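Local structure of protein SAWADEE HOMEODOMAIN HOMOLOG 1 (4IUP) at residues Val71-Leu76 with Met95-Gly100. The protein binds methylated histone H3 tails through its SAWADEE domain and acts with RNA polymerase IV in RNA-directed DNA methylation and gene silencing. The protein carries 2 engineered substitutions. Sequence-based numbering, arbitrary orientation.
Sequences VNVGDL and MNIKRG. Engineered in segment 95-100: Met-95 (natural residue Leu).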
loop_
_atom_site.group_PDB
_atom_site.type_symbol
_atom_site.label_atom_id
_atom_site.label_comp_id
_atom_site.label_asym_id
_atom_site.label_seq_id
_atom_site.Cartn_x
_atom_site.Cartn_y
_atom_site.Cartn_z
ATOM N N VAL A 71 0.921 -13.128 6.851
ATOM C CA VAL A 71 1.793 -12.531 5.843
ATOM C C VAL A 71 2.739 -13.617 5.327
ATOM O O VAL A 71 3.470 -14.233 6.108
ATOM C CB VAL A 71 2.596 -11.338 6.415
ATOM C CG1 VAL A 71 3.447 -10.685 5.339
ATOM C CG2 VAL A 71 1.655 -10.317 7.048
ATOM N N ASN A 72 2.708 -13.849 4.017
ATOM C CA ASN A 72 3.501 -14.907 3.397
ATOM C C ASN A 72 4.344 -14.406 2.234
ATOM O O ASN A 72 4.013 -13.393 1.615
ATOM C CB ASN A 72 2.583 -16.031 2.915
ATOM C CG ASN A 72 1.888 -16.744 4.060
ATOM O OD1 ASN A 72 2.538 -17.319 4.938
ATOM N ND2 ASN A 72 0.560 -16.718 4.052
ATOM N N VAL A 73 5.443 -15.111 1.962
ATOM C CA VAL A 73 6.248 -14.885 0.764
ATOM C C VAL A 73 5.322 -14.887 -0.456
ATOM O O VAL A 73 4.438 -15.748 -0.575
ATOM C CB VAL A 73 7.365 -15.962 0.617
ATOM C CG1 VAL A 73 8.031 -15.890 -0.760
ATOM C CG2 VAL A 73 8.413 -15.798 1.720
ATOM N N GLY A 74 5.502 -13.897 -1.331
ATOM C CA GLY A 74 4.632 -13.713 -2.499
ATOM C C GLY A 74 3.520 -12.686 -2.312
ATOM O O GLY A 74 2.955 -12.197 -3.293
ATOM N N ASP A 75 3.201 -12.353 -1.061
ATOM C CA ASP A 75 2.117 -11.412 -0.775
ATOM C C ASP A 75 2.428 -10.002 -1.248
ATOM O O ASP A 75 3.551 -9.505 -1.082
ATOM C CB ASP A 75 1.792 -11.360 0.724
ATOM C CG ASP A 75 0.989 -12.559 1.204
ATOM O OD1 ASP A 75 0.597 -13.421 0.381
ATOM O OD2 ASP A 75 0.742 -12.630 2.424
ATOM N N LEU A 76 1.422 -9.366 -1.836
ATOM C CA LEU A 76 1.477 -7.936 -2.120
ATOM C C LEU A 76 1.183 -7.164 -0.834
ATOM O O LEU A 76 0.180 -7.424 -0.163
ATOM C CB LEU A 76 0.465 -7.569 -3.216
ATOM C CG LEU A 76 0.220 -6.083 -3.507
ATOM C CD1 LEU A 76 1.446 -5.454 -4.173
ATOM C CD2 LEU A 76 -1.020 -5.920 -4.380
HETATM N N MSE A 95 9.575 -11.188 -0.162
HETATM C CA MSE A 95 10.519 -12.120 -0.793
HETATM C C MSE A 95 11.014 -13.184 0.182
HETATM O O MSE A 95 11.316 -14.314 -0.213
HETATM C CB MSE A 95 11.732 -11.368 -1.355
HETATM C CG MSE A 95 11.396 -10.196 -2.263
HETATM SE SE MSE A 95 10.213 -10.681 -3.743
HETATM C CE MSE A 95 11.442 -11.835 -4.737
ATOM N N ASN A 96 11.101 -12.806 1.454
ATOM C CA ASN A 96 11.705 -13.638 2.489
ATOM C C ASN A 96 11.176 -13.175 3.832
ATOM O O ASN A 96 10.937 -11.982 4.020
ATOM C CB ASN A 96 13.229 -13.477 2.452
ATOM C CG ASN A 96 13.927 -14.252 3.539
ATOM O OD1 ASN A 96 14.297 -13.694 4.577
ATOM N ND2 ASN A 96 14.102 -15.550 3.321
ATOM N N ILE A 97 10.988 -14.114 4.759
ATOM C CA ILE A 97 10.587 -13.776 6.127
ATOM C C ILE A 97 11.495 -14.479 7.131
ATOM O O ILE A 97 11.589 -15.711 7.138
ATOM C CB ILE A 97 9.109 -14.145 6.418
ATOM C CG1 ILE A 97 8.176 -13.528 5.375
ATOM C CG2 ILE A 97 8.700 -13.699 7.836
ATOM C CD1 ILE A 97 6.766 -14.085 5.399
ATOM N N LYS A 98 12.163 -13.685 7.964
ATOM C CA LYS A 98 12.895 -14.208 9.106
ATOM C C LYS A 98 11.984 -14.117 10.325
ATOM O O LYS A 98 11.713 -13.021 10.824
ATOM C CB LYS A 98 14.176 -13.411 9.325
ATOM C CG LYS A 98 15.282 -14.171 10.051
ATOM C CD LYS A 98 16.518 -13.297 10.280
ATOM C CE LYS A 98 16.967 -12.541 9.017
ATOM N NZ LYS A 98 17.496 -13.430 7.939
ATOM N N ARG A 99 11.500 -15.272 10.784
ATOM C CA ARG A 99 10.524 -15.330 11.868
ATOM C C ARG A 99 11.217 -15.170 13.212
ATOM O O ARG A 99 12.252 -15.795 13.462
ATOM C CB ARG A 99 9.738 -16.651 11.830
ATOM C CG ARG A 99 8.810 -16.806 10.625
ATOM C CD ARG A 99 7.621 -15.850 10.693
ATOM N NE ARG A 99 6.700 -16.012 9.565
ATOM C CZ ARG A 99 5.682 -15.193 9.311
ATOM N NH1 ARG A 99 5.452 -14.144 10.095
ATOM N NH2 ARG A 99 4.892 -15.418 8.272
ATOM N N GLY A 100 10.654 -14.324 14.068
ATOM C CA GLY A 100 11.228 -14.080 15.389
ATOM C C GLY A 100 10.446 -14.719 16.521
ATOM O O GLY A 100 9.356 -15.254 16.313
HETATM O O HOH W 1 4.904 -17.455 6.318
#
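A type II beta turn, Asn-72 to Asp-75, packs here on strand 86-98 close to the zinc site of the SAWADEE domain, where Ile-97 meets the start of the turn and Arg-99 reaches Val-71 just before it. Ile-97 CD1 lies against the backbone, 3.4 Å from Val-71 O and 3.8 Å from Val-73 N. Val-73, its CG1 anti to the backbone N (chi1 169°), sets both methyls against the carbonyl oxygen of Met-95, an engineered selenomethionine; CG1 is 3.7 Å from Met-95 O. A bend in the Arg-99 chain turns its guanidinium back toward the loop carrying Val-71, and Ile-97 CG2 sits 3.5 Å above one face of that group, off-centre toward the rim. From the edge, NH2 gives Val-71 O a weak hydrogen bond (2.8 Å), bent to 124°; it also donates to a water, which in turn donates to Asn-72 OD1. NH1 bonds Cys-68 O, linking the group to the backbone of a zinc ligand. Within the turn, Asp-75 OD2 accepts from Asn-72 N at 2.8 Å, while Asp-75 N donates to Asn-72 O. Gly-74 takes the positive phi (97°) expected at the third position of a type II turn, here one packed against a strand that leads on to the zinc site of a tandem-tudor SAWADEE domain.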